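Local coordinates for transcobalamin-1 (Homo sapiens, PDB 4KKI), which binds vitamin B12 with femtomolar affinity, recognises corrinoids broadly, and protects the vitamin from the acid of the stomach, at residues G279-N283 against P284-A288; V350-L353 against N354-F358; M362-A365 against Q366-D370; M377-S381 against W382-I386; L411-A415 against G416-V420. All coordinates share one frame; numbering follows the deposited sequence.

Contact 1 (G279-N283 against P284-A288); sequences GAFSN and PNAAA
F281 lays its ring against the first turn of the helix that follows it, with CD1 3.9 Å from the CB of A286 and 3.6 Å from that residue's carbonyl O, which it meets obliquely. The backbone N of A287 lies at the ring's edge, near its plane, and the methyl of A287 closes in on the F281 carbonyl O at 3.7 Å. Turning CG away from the carbonyl carbon (chi1 -67°) puts the phenyl on the side where the helix starts. Polar grip comes from N283, the N-cap. Its CG is anti to the backbone N (chi1 -167°), and from there OD1 takes two donors: the backbone N of N285 at 3.0 Å, which is the capping bond, and ND2 of N285, also at 3.0 Å, which arrives in the carbonyl plane. The two amides are turned 62° against each other. The N283 carbonyl O opens the helical bonding by accepting from A287 N at 2.9 Å, with a weak second bond from A286 N. The amide nitrogen of the cap is used as well: N283 ND2 donates to the carbonyl O of W382, while N285 ND2 also reaches that of S381; thus the capping pair holds a hairpin of the C-terminal beta domain. The segment turns from helix 265-277, closed at G279 by a Schellman motif, into helix 284-294. Helix 37-45 backs F281 and A287 through L39 and meets P284 through T42, and the tip between strands 375-379 and 384-389 rests on the capped end.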
# COMPACT_ATOMS: atom_id res chain seq x y z
N GLY A 279 14.31 -5.75 11.65
CA GLY A 279 13.13 -6.58 11.44
C GLY A 279 11.84 -5.79 11.31
O GLY A 279 10.76 -6.32 11.60
N ALA A 280 11.94 -4.54 10.88
CA ALA A 280 10.76 -3.69 10.74
C ALA A 280 9.84 -4.15 9.61
O ALA A 280 8.65 -3.84 9.60
CB ALA A 280 11.17 -2.24 10.54
N PHE A 281 10.40 -4.89 8.66
CA PHE A 281 9.65 -5.32 7.49
C PHE A 281 9.34 -6.81 7.51
O PHE A 281 9.46 -7.50 6.49
CB PHE A 281 10.40 -4.95 6.21
CG PHE A 281 10.49 -3.47 5.98
CD1 PHE A 281 9.50 -2.80 5.27
CD2 PHE A 281 11.56 -2.74 6.47
CE1 PHE A 281 9.57 -1.44 5.06
CE2 PHE A 281 11.64 -1.37 6.26
CZ PHE A 281 10.64 -0.72 5.56
N SER A 282 8.92 -7.31 8.67
CA SER A 282 8.57 -8.72 8.83
C SER A 282 7.24 -9.05 8.14
O SER A 282 6.97 -10.21 7.83
CB SER A 282 8.50 -9.09 10.31
OG SER A 282 7.57 -8.26 10.99
N ASN A 283 6.42 -8.04 7.91
CA ASN A 283 5.17 -8.23 7.17
C ASN A 283 5.45 -8.26 5.66
O ASN A 283 6.00 -7.31 5.11
CB ASN A 283 4.19 -7.11 7.51
CG ASN A 283 2.77 -7.39 7.04
OD1 ASN A 283 2.56 -7.84 5.92
ND2 ASN A 283 1.80 -7.13 7.91
N PRO A 284 5.08 -9.37 5.00
CA PRO A 284 5.33 -9.59 3.56
C PRO A 284 4.77 -8.48 2.67
O PRO A 284 5.34 -8.21 1.61
CB PRO A 284 4.61 -10.92 3.27
CG PRO A 284 3.67 -11.12 4.42
CD PRO A 284 4.36 -10.51 5.60
N ASN A 285 3.67 -7.85 3.09
CA ASN A 285 3.12 -6.73 2.33
C ASN A 285 4.04 -5.52 2.39
O ASN A 285 4.22 -4.81 1.40
CB ASN A 285 1.73 -6.36 2.84
CG ASN A 285 0.73 -7.49 2.70
OD1 ASN A 285 0.09 -7.64 1.66
ND2 ASN A 285 0.60 -8.29 3.75
N ALA A 286 4.63 -5.29 3.56
CA ALA A 286 5.53 -4.16 3.74
C ALA A 286 6.86 -4.40 3.04
O ALA A 286 7.44 -3.48 2.45
CB ALA A 286 5.74 -3.87 5.22
N ALA A 287 7.34 -5.64 3.10
CA ALA A 287 8.58 -6.00 2.43
C ALA A 287 8.44 -5.84 0.92
O ALA A 287 9.34 -5.35 0.25
CB ALA A 287 8.98 -7.43 2.78
N ALA A 288 7.29 -6.26 0.39
CA ALA A 288 7.02 -6.15 -1.04
C ALA A 288 6.99 -4.70 -1.52
O ALA A 288 7.52 -4.38 -2.58
CB ALA A 288 5.72 -6.85 -1.39

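Contact 2 (V350-L353 against N354-F358); sequences VTVL and NGSVF. With NAG (2-acetamido-2-deoxy-beta-D-glucopyranose), chain G; NAG (2-acetamido-2-deoxy-beta-D-glucopyranose), chain C.
S356 grips the carbonyl O of L353 twice. Its hydroxyl OG donates to that oxygen at 2.8 Å, tilted 23° from the carbonyl plane, and its backbone N adds a weak bond of 3.1 Å to the same atom. OG stands beside its own backbone N, anti to the carbonyl carbon (chi1 -83°), which turns it back toward the strand it has just left. With an alanine here the hydroxyl bond is gone, and L353 O would probably keep just the weak amide bond across the turn, which could then flex. L353 to S356 is a type II beta turn at the end of strand 345-353, and G355 fills the position with positive phi, where a CB would be jammed against the preceding carbonyl O. N354-G355-S356 is also an N-glycosylation sequon, and the sugar is in place: N354 ND2 is joined to C1 of an N-acetylglucosamine. The N354 side chain sets off away from the strand, carrying the sugar with it. Packing behind the turn is light. V352 sets CB 3.7 Å from OG of S356 and CG2 3.7 Å from CB of S356, a methine against the hydroxyl and a methyl against the methylene. Farther back on the strand, T351 OG1 donates to O7 of another N-acetylglucosamine at 2.8 Å and is bonded to S335 OG on strand 333-341. Past the turn, V357 is the N-cap position of helix 358-368, and F358 at its start packs on L411, A415 and Y418.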
# COMPACT_ATOMS: atom_id res chain seq x y z
N VAL A 350 -5.03 -4.05 31.50
CA VAL A 350 -4.86 -5.45 31.13
C VAL A 350 -3.43 -5.90 31.37
O VAL A 350 -2.49 -5.11 31.28
CB VAL A 350 -5.29 -5.74 29.67
CG1 VAL A 350 -6.37 -4.76 29.23
CG2 VAL A 350 -4.09 -5.66 28.74
N THR A 351 -3.26 -7.18 31.67
CA THR A 351 -1.93 -7.72 31.87
C THR A 351 -1.70 -8.86 30.90
O THR A 351 -2.46 -9.81 30.85
CB THR A 351 -1.73 -8.18 33.32
OG1 THR A 351 -1.98 -7.09 34.20
CG2 THR A 351 -0.31 -8.66 33.53
N VAL A 352 -0.64 -8.73 30.11
CA VAL A 352 -0.29 -9.72 29.10
C VAL A 352 1.17 -10.14 29.21
O VAL A 352 1.98 -9.44 29.83
CB VAL A 352 -0.54 -9.19 27.68
CG1 VAL A 352 -2.04 -9.05 27.41
CG2 VAL A 352 0.17 -7.86 27.48
N LEU A 353 1.50 -11.29 28.63
CA LEU A 353 2.88 -11.75 28.59
C LEU A 353 3.72 -10.76 27.82
O LEU A 353 3.26 -10.16 26.86
CB LEU A 353 2.97 -13.12 27.92
CG LEU A 353 2.18 -14.25 28.58
CD1 LEU A 353 1.84 -15.34 27.58
CD2 LEU A 353 2.96 -14.82 29.75
N ASN A 354 4.97 -10.59 28.24
CA ASN A 354 5.86 -9.66 27.58
C ASN A 354 6.04 -10.09 26.14
O ASN A 354 6.12 -11.27 25.85
CB ASN A 354 7.21 -9.67 28.30
CG ASN A 354 8.04 -8.44 28.03
OD1 ASN A 354 7.53 -7.38 27.68
ND2 ASN A 354 9.34 -8.58 28.21
N GLY A 355 6.09 -9.12 25.24
CA GLY A 355 6.19 -9.43 23.82
C GLY A 355 4.86 -9.75 23.17
O GLY A 355 4.81 -10.21 22.04
N SER A 356 3.77 -9.51 23.90
CA SER A 356 2.44 -9.71 23.35
C SER A 356 2.13 -8.59 22.37
O SER A 356 2.71 -7.52 22.45
CB SER A 356 1.40 -9.72 24.47
OG SER A 356 1.30 -11.00 25.06
N VAL A 357 1.23 -8.85 21.44
CA VAL A 357 0.85 -7.81 20.49
C VAL A 357 -0.41 -7.08 20.92
O VAL A 357 -1.10 -7.51 21.85
CB VAL A 357 0.67 -8.37 19.06
CG1 VAL A 357 2.00 -8.92 18.54
CG2 VAL A 357 -0.41 -9.44 19.03
N PHE A 358 -0.70 -5.98 20.23
CA PHE A 358 -1.87 -5.16 20.50
C PHE A 358 -3.16 -5.99 20.48
O PHE A 358 -4.08 -5.75 21.26
CB PHE A 358 -1.94 -4.03 19.47
CG PHE A 358 -2.90 -2.93 19.81
CD1 PHE A 358 -4.27 -3.09 19.62
CD2 PHE A 358 -2.45 -1.71 20.29
CE1 PHE A 358 -5.15 -2.08 19.93
CE2 PHE A 358 -3.33 -0.69 20.60
CZ PHE A 358 -4.68 -0.87 20.41
C1 NAG G . 10.30 -7.50 28.01
C2 NAG G . 11.11 -6.66 29.00
C3 NAG G . 11.68 -5.42 28.32
C4 NAG G . 12.45 -5.83 27.08
C5 NAG G . 11.54 -6.64 26.17
C6 NAG G . 12.28 -7.06 24.91
C7 NAG G . 10.55 -5.33 30.95
C8 NAG G . 11.82 -5.48 31.72
N2 NAG G . 10.26 -6.32 30.11
O3 NAG G . 12.55 -4.74 29.22
O4 NAG G . 12.92 -4.66 26.40
O5 NAG G . 11.11 -7.80 26.88
O6 NAG G . 11.96 -8.43 24.64
O7 NAG G . 9.82 -4.36 31.07
C1 NAG C . -5.24 -3.75 37.48
C2 NAG C . -5.09 -5.23 37.90
C3 NAG C . -5.44 -5.56 39.35
C4 NAG C . -5.06 -4.43 40.28
C5 NAG C . -5.73 -3.18 39.78
C6 NAG C . -5.53 -2.04 40.77
C7 NAG C . -5.41 -6.54 35.90
C8 NAG C . -6.29 -7.53 35.20
N2 NAG C . -5.91 -6.02 37.02
O3 NAG C . -4.73 -6.73 39.76
O4 NAG C . -5.50 -4.74 41.59
O5 NAG C . -5.11 -2.82 38.56
O6 NAG C . -4.15 -1.66 40.79
O7 NAG C . -4.31 -6.23 35.49

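Contact 3 (M362-A365 against Q366-D370); sequences MEKA and QKMND. With NAG (2-acetamido-2-deoxy-beta-D-glucopyranose), chain D.
Q366 rests its CB against the carbonyl O atoms of M362 and E363, 3.5 Å from each, and from there its chain runs out extended, CG anti to the backbone N (chi1 -177°), to a flat amide whose OE1 accepts from the backbone N of F375. A second amide belongs to N369, just past the end of the helix: its ND2 is joined to C1 of an N-acetylglucosamine, while OD1 takes weak bonds from T371 N and I372 N. N369-D370-T371 is thus a glycosylation sequon in which the sugar-bearing asparagine also caps the short helix that follows. Behind these amides runs plain alpha-helical bonding, the end of helix 358-368: Q366 N donates to M362 O at 2.9 Å, and N369 N, on the residue where helical angles end, to A365 O at 3.0 Å. One turn apart on the surface, K364 and M368 cross, with the lysine CE 3.7 Å from the methionine CE. K364 gets there by bending at chi2 and chi3, M368 by staying extended beyond CG, and the methionine CG lies 3.2 Å from the K364 carbonyl O. Cutting M368 back to an alanine would probably leave the aliphatic end of K364 without its neighbour, free to swing, and take away the touch on a second N-acetylglucosamine, not the one on N369. On the buried flank, M362 and A365 pack on Y338 of strand 333-341, and M362 also meets F375 of strand 375-379.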
# COMPACT_ATOMS: atom_id res chain seq x y z
N MET A 362 -6.47 -6.74 23.24
CA MET A 362 -7.89 -6.66 22.89
C MET A 362 -8.63 -7.94 23.28
O MET A 362 -9.75 -7.88 23.79
CB MET A 362 -8.06 -6.40 21.39
CG MET A 362 -7.46 -5.09 20.91
SD MET A 362 -7.74 -4.78 19.16
CE MET A 362 -9.53 -4.80 19.10
N GLU A 363 -7.99 -9.08 23.05
CA GLU A 363 -8.60 -10.37 23.34
C GLU A 363 -8.76 -10.62 24.84
O GLU A 363 -9.74 -11.23 25.27
CB GLU A 363 -7.79 -11.50 22.69
CG GLU A 363 -7.86 -11.49 21.17
CD GLU A 363 -7.02 -12.59 20.54
OE1 GLU A 363 -6.15 -13.15 21.24
OE2 GLU A 363 -7.23 -12.89 19.35
N LYS A 364 -7.80 -10.15 25.63
CA LYS A 364 -7.90 -10.26 27.08
C LYS A 364 -9.04 -9.40 27.61
O LYS A 364 -9.79 -9.82 28.49
CB LYS A 364 -6.58 -9.86 27.76
CG LYS A 364 -5.68 -11.04 28.08
CD LYS A 364 -6.39 -12.04 28.99
CE LYS A 364 -6.78 -11.40 30.32
NZ LYS A 364 -7.60 -12.33 31.16
N ALA A 365 -9.17 -8.20 27.06
CA ALA A 365 -10.24 -7.29 27.46
C ALA A 365 -11.60 -7.86 27.06
O ALA A 365 -12.59 -7.70 27.78
CB ALA A 365 -10.03 -5.92 26.84
N GLN A 366 -11.65 -8.54 25.92
CA GLN A 366 -12.88 -9.16 25.45
C GLN A 366 -13.34 -10.25 26.42
O GLN A 366 -14.54 -10.42 26.65
CB GLN A 366 -12.70 -9.75 24.04
CG GLN A 366 -13.96 -10.35 23.45
CD GLN A 366 -13.79 -10.78 22.00
OE1 GLN A 366 -14.67 -10.60 21.17
NE2 GLN A 366 -12.64 -11.37 21.70
N LYS A 367 -12.38 -10.98 26.98
CA LYS A 367 -12.68 -12.02 27.96
C LYS A 367 -13.19 -11.42 29.27
O LYS A 367 -14.10 -11.96 29.89
CB LYS A 367 -11.46 -12.91 28.21
CG LYS A 367 -11.17 -13.91 27.10
CD LYS A 367 -11.58 -15.33 27.48
CE LYS A 367 -13.09 -15.49 27.58
NZ LYS A 367 -13.49 -16.87 28.01
N MET A 368 -12.60 -10.30 29.68
CA MET A 368 -13.01 -9.61 30.90
C MET A 368 -14.44 -9.10 30.78
O MET A 368 -15.19 -9.10 31.76
CB MET A 368 -12.07 -8.44 31.21
CG MET A 368 -10.62 -8.84 31.45
SD MET A 368 -9.54 -7.42 31.70
CE MET A 368 -7.94 -8.21 31.80
N ASN A 369 -14.80 -8.68 29.58
CA ASN A 369 -16.10 -8.09 29.31
C ASN A 369 -16.45 -8.09 27.82
O ASN A 369 -16.00 -7.23 27.08
CB ASN A 369 -16.12 -6.65 29.80
CG ASN A 369 -17.50 -6.18 30.14
OD1 ASN A 369 -18.44 -6.37 29.37
ND2 ASN A 369 -17.64 -5.57 31.29
N ASP A 370 -17.27 -9.05 27.39
CA ASP A 370 -17.59 -9.18 25.98
C ASP A 370 -18.57 -8.10 25.53
O ASP A 370 -18.66 -7.77 24.34
CB ASP A 370 -18.16 -10.57 25.67
CG ASP A 370 -18.31 -10.83 24.19
OD1 ASP A 370 -17.30 -11.13 23.52
OD2 ASP A 370 -19.45 -10.74 23.68
C1 NAG D . -18.92 -5.07 31.78
C2 NAG D . -20.04 -5.80 32.54
C3 NAG D . -21.17 -4.93 33.07
C4 NAG D . -20.69 -3.56 33.47
C5 NAG D . -19.90 -2.96 32.34
C6 NAG D . -19.52 -1.53 32.66
C7 NAG D . -20.13 -8.06 31.74
C8 NAG D . -20.58 -8.98 30.65
N2 NAG D . -20.58 -6.82 31.67
O3 NAG D . -21.72 -5.58 34.22
O4 NAG D . -21.81 -2.74 33.76
O5 NAG D . -18.72 -3.73 32.24
O6 NAG D . -18.86 -1.52 33.92
O7 NAG D . -19.40 -8.43 32.64

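Contact 4 (M377-S381 against W382-I386); sequences MEERS and WGPYI
R380 bends at chi2 (-75°) and folds back, while Y385 holds its ring anti to the backbone N (chi1 -180°); together these turns bring arginine and tyrosine across each other on the same face of the hairpin. CG of R380 touches CB of Y385 at 3.7 Å, and farther out CD2 of the tyrosine lies over one face of the guanidinium, the two planes only 19° apart. E378 fixes the rotation of that flat group: its OE1 takes a salt bridge from R380 NH1 at 2.7 Å, almost in the guanidinium plane, plus a weak bond from NH2. On the other face M377 lies alongside P384, CE to CB 3.7 Å, and sets its CB 4.0 Å from CD1 of I386. The backbones pair as antiparallel strands. E378 and Y385 are a hydrogen-bonded pair with N-to-O distances of 2.9 Å both ways; nearer the tip R380 N donates to G383 O at 2.9 Å, and G383 N returns a weak bond to R380 O. A side chain at G383 would run into P384 CD. S381 OG is bonded to S53 N, and W382 packs on Q289, both in the alpha domain. This is a two-residue beta hairpin serving as a wall of the corrinoid pocket: W382 to I386 line it, Y385 and I386 belong to the cyanocobalamin binding site, and I386 O accepts a hydrogen bond from the ligand.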
# COMPACT_ATOMS: atom_id res chain seq x y z
N MET A 377 -13.06 -8.96 14.12
CA MET A 377 -11.92 -8.77 13.23
C MET A 377 -12.04 -9.64 11.99
O MET A 377 -12.62 -10.73 12.03
CB MET A 377 -10.61 -9.07 13.95
CG MET A 377 -10.56 -10.46 14.56
SD MET A 377 -8.88 -11.07 14.68
CE MET A 377 -8.53 -11.37 12.95
N GLU A 378 -11.48 -9.16 10.89
CA GLU A 378 -11.43 -9.94 9.66
C GLU A 378 -9.98 -10.14 9.24
O GLU A 378 -9.14 -9.26 9.44
CB GLU A 378 -12.22 -9.26 8.55
CG GLU A 378 -13.71 -9.10 8.86
CD GLU A 378 -14.48 -8.47 7.71
OE1 GLU A 378 -13.97 -8.49 6.57
OE2 GLU A 378 -15.59 -7.96 7.95
N GLU A 379 -9.68 -11.30 8.66
CA GLU A 379 -8.33 -11.58 8.19
C GLU A 379 -8.09 -10.94 6.83
O GLU A 379 -8.80 -11.22 5.86
CB GLU A 379 -8.10 -13.09 8.11
CG GLU A 379 -6.64 -13.49 8.10
CD GLU A 379 -5.94 -13.17 9.40
OE1 GLU A 379 -6.54 -13.41 10.47
OE2 GLU A 379 -4.79 -12.68 9.36
N ARG A 380 -7.10 -10.05 6.77
CA ARG A 380 -6.72 -9.41 5.52
C ARG A 380 -5.34 -9.90 5.10
O ARG A 380 -4.70 -10.66 5.83
CB ARG A 380 -6.72 -7.90 5.67
CG ARG A 380 -8.07 -7.28 5.94
CD ARG A 380 -8.93 -7.25 4.69
NE ARG A 380 -10.09 -6.38 4.86
CZ ARG A 380 -11.29 -6.79 5.27
NH1 ARG A 380 -11.49 -8.07 5.55
NH2 ARG A 380 -12.28 -5.92 5.40
N SER A 381 -4.88 -9.45 3.94
CA SER A 381 -3.55 -9.80 3.47
C SER A 381 -2.50 -9.20 4.41
O SER A 381 -1.48 -9.82 4.69
CB SER A 381 -3.33 -9.30 2.04
OG SER A 381 -2.02 -9.61 1.59
N TRP A 382 -2.78 -7.99 4.89
CA TRP A 382 -1.88 -7.31 5.82
C TRP A 382 -1.91 -7.97 7.19
O TRP A 382 -0.95 -7.87 7.96
CB TRP A 382 -2.24 -5.83 5.94
CG TRP A 382 -1.66 -4.95 4.88
CD1 TRP A 382 -2.25 -4.56 3.72
CD2 TRP A 382 -0.36 -4.35 4.90
NE1 TRP A 382 -1.40 -3.74 3.01
CE2 TRP A 382 -0.23 -3.60 3.71
CE3 TRP A 382 0.71 -4.37 5.79
CZ2 TRP A 382 0.92 -2.89 3.39
CZ3 TRP A 382 1.86 -3.66 5.48
CH2 TRP A 382 1.95 -2.92 4.29
N GLY A 383 -3.01 -8.65 7.49
CA GLY A 383 -3.17 -9.31 8.78
C GLY A 383 -4.53 -9.03 9.38
O GLY A 383 -5.47 -8.67 8.66
N PRO A 384 -4.65 -9.19 10.71
CA PRO A 384 -5.90 -8.95 11.45
C PRO A 384 -6.34 -7.49 11.36
O PRO A 384 -5.60 -6.59 11.76
CB PRO A 384 -5.52 -9.29 12.89
CG PRO A 384 -4.35 -10.21 12.77
CD PRO A 384 -3.59 -9.73 11.58
N TYR A 385 -7.54 -7.26 10.84
CA TYR A 385 -8.08 -5.92 10.70
C TYR A 385 -9.32 -5.78 11.57
O TYR A 385 -10.22 -6.61 11.51
CB TYR A 385 -8.42 -5.63 9.23
CG TYR A 385 -8.99 -4.26 8.98
CD1 TYR A 385 -8.16 -3.15 8.84
CD2 TYR A 385 -10.36 -4.06 8.86
CE1 TYR A 385 -8.67 -1.89 8.61
CE2 TYR A 385 -10.89 -2.80 8.63
CZ TYR A 385 -10.04 -1.72 8.50
OH TYR A 385 -10.56 -0.46 8.27
N ILE A 386 -9.36 -4.73 12.39
CA ILE A 386 -10.49 -4.50 13.29
C ILE A 386 -11.63 -3.80 12.57
O ILE A 386 -11.52 -2.63 12.18
CB ILE A 386 -10.08 -3.67 14.52
CG1 ILE A 386 -8.84 -4.28 15.19
CG2 ILE A 386 -11.24 -3.56 15.50
CD1 ILE A 386 -9.01 -5.74 15.57

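Contact 5 (L411-A415 against G416-V420); sequences LSQGA and GSYVV
A CH-pi contact closes this loop between strands 409-410 and 426-432 of the beta domain: L411 drops a methyl onto the ring of Y418. CD2 stands over one face, 3.7 Å from the ring centroid and 17° off the normal, displaced toward CE1 and CZ, while CD1 sits 3.7 Å from CG of the same ring. The two side chains cross at about a right angle. Y418 swings its ring there with CG anti to the backbone N (chi1 -175°), and its OH is hydrogen-bonded to E424. Q413 approaches the ring obliquely with its amide plane 74° from it, NE2 lying 3.5 Å from CD1. NE2 donates to a water at 2.8 Å, which also accepts from V419 N. The turn itself is gripped at one oxygen, since G414 O takes both Y418 N, in line with its C=O bond, and S417 N, well above the carbonyl plane, each at 3.0 Å. These are the bonds of a single helix-like turn, A415 and G416 forming its outer bend. A415 packs on L359 and shares a backbone bond with it, tying the loop to helix 358-368. The loop also lines the corrinoid pocket: L411 to G414 face cyanocobalamin, and L411 O accepts a hydrogen bond from it, making this one of the beta domain's contributions to the binding site.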
# COMPACT_ATOMS: atom_id res chain seq x y z
N LEU A 411 -0.80 4.22 15.55
CA LEU A 411 0.20 3.18 15.32
C LEU A 411 0.55 3.06 13.85
O LEU A 411 -0.27 3.36 12.98
CB LEU A 411 -0.29 1.83 15.85
CG LEU A 411 -0.71 1.77 17.31
CD1 LEU A 411 -1.09 0.34 17.68
CD2 LEU A 411 0.40 2.28 18.21
N SER A 412 1.77 2.61 13.58
CA SER A 412 2.23 2.35 12.22
C SER A 412 2.08 0.87 11.88
O SER A 412 2.45 0.43 10.79
CB SER A 412 3.70 2.76 12.05
OG SER A 412 3.86 4.16 12.23
N GLN A 413 1.56 0.10 12.83
CA GLN A 413 1.37 -1.33 12.64
C GLN A 413 -0.05 -1.74 13.01
O GLN A 413 -0.76 -0.99 13.69
CB GLN A 413 2.36 -2.12 13.49
CG GLN A 413 3.82 -1.85 13.18
CD GLN A 413 4.75 -2.60 14.11
OE1 GLN A 413 5.14 -3.74 13.83
NE2 GLN A 413 5.11 -1.98 15.23
N GLY A 414 -0.44 -2.93 12.58
CA GLY A 414 -1.73 -3.48 12.95
C GLY A 414 -1.74 -4.10 14.33
O GLY A 414 -0.68 -4.30 14.93
N ALA A 415 -2.93 -4.39 14.83
CA ALA A 415 -3.11 -4.99 16.15
C ALA A 415 -2.36 -6.31 16.29
O ALA A 415 -1.88 -6.65 17.38
CB ALA A 415 -4.59 -5.18 16.45
N GLY A 416 -2.26 -7.05 15.19
CA GLY A 416 -1.60 -8.35 15.20
C GLY A 416 -0.08 -8.29 15.22
O GLY A 416 0.57 -9.31 15.41
N SER A 417 0.48 -7.10 15.02
CA SER A 417 1.93 -6.98 14.90
C SER A 417 2.57 -6.02 15.91
O SER A 417 3.75 -6.16 16.24
CB SER A 417 2.32 -6.57 13.48
OG SER A 417 1.90 -7.55 12.54
N TYR A 418 1.81 -5.04 16.38
CA TYR A 418 2.36 -4.04 17.28
C TYR A 418 2.68 -4.60 18.67
O TYR A 418 1.77 -4.93 19.44
CB TYR A 418 1.41 -2.84 17.42
CG TYR A 418 1.99 -1.72 18.25
CD1 TYR A 418 2.86 -0.79 17.70
CD2 TYR A 418 1.67 -1.59 19.60
CE1 TYR A 418 3.39 0.24 18.46
CE2 TYR A 418 2.19 -0.57 20.37
CZ TYR A 418 3.05 0.34 19.79
OH TYR A 418 3.58 1.36 20.55
N VAL A 419 3.96 -4.71 18.97
CA VAL A 419 4.40 -5.21 20.27
C VAL A 419 4.26 -4.12 21.33
O VAL A 419 4.87 -3.06 21.23
CB VAL A 419 5.86 -5.70 20.23
CG1 VAL A 419 6.30 -6.19 21.60
CG2 VAL A 419 6.01 -6.81 19.19
N VAL A 420 3.46 -4.40 22.36
CA VAL A 420 3.15 -3.40 23.37
C VAL A 420 4.19 -3.36 24.48
O VAL A 420 4.86 -4.36 24.76
CB VAL A 420 1.75 -3.64 23.97
CG1 VAL A 420 0.71 -3.71 22.86
CG2 VAL A 420 1.73 -4.92 24.79
O HOH W 1 6.13 -3.40 17.41
O HOH W 2 1.02 -4.89 10.67

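Each contact closes on itself before the next begins, so none nests in or crosses another; all five are local and follow in series. Contact 1, in the alpha domain, starts helix 284-294. After the linker, contact 2 turns strand 345-353 into helix 358-368, and contact 3 ends that helix. Contact 4 is the hairpin 375-379/384-389, and contact 5 the loop before strand 426-432. Space then joins them: contact 4 touches contact 1 across the domain interface, while contact 5 meets contact 2 through backbone bonds, F358 N to Y418 O among them. M362 of contact 3 packs on I386 and A415, and P384 on G416, linking contacts 3, 4 and 5 within the beta domain.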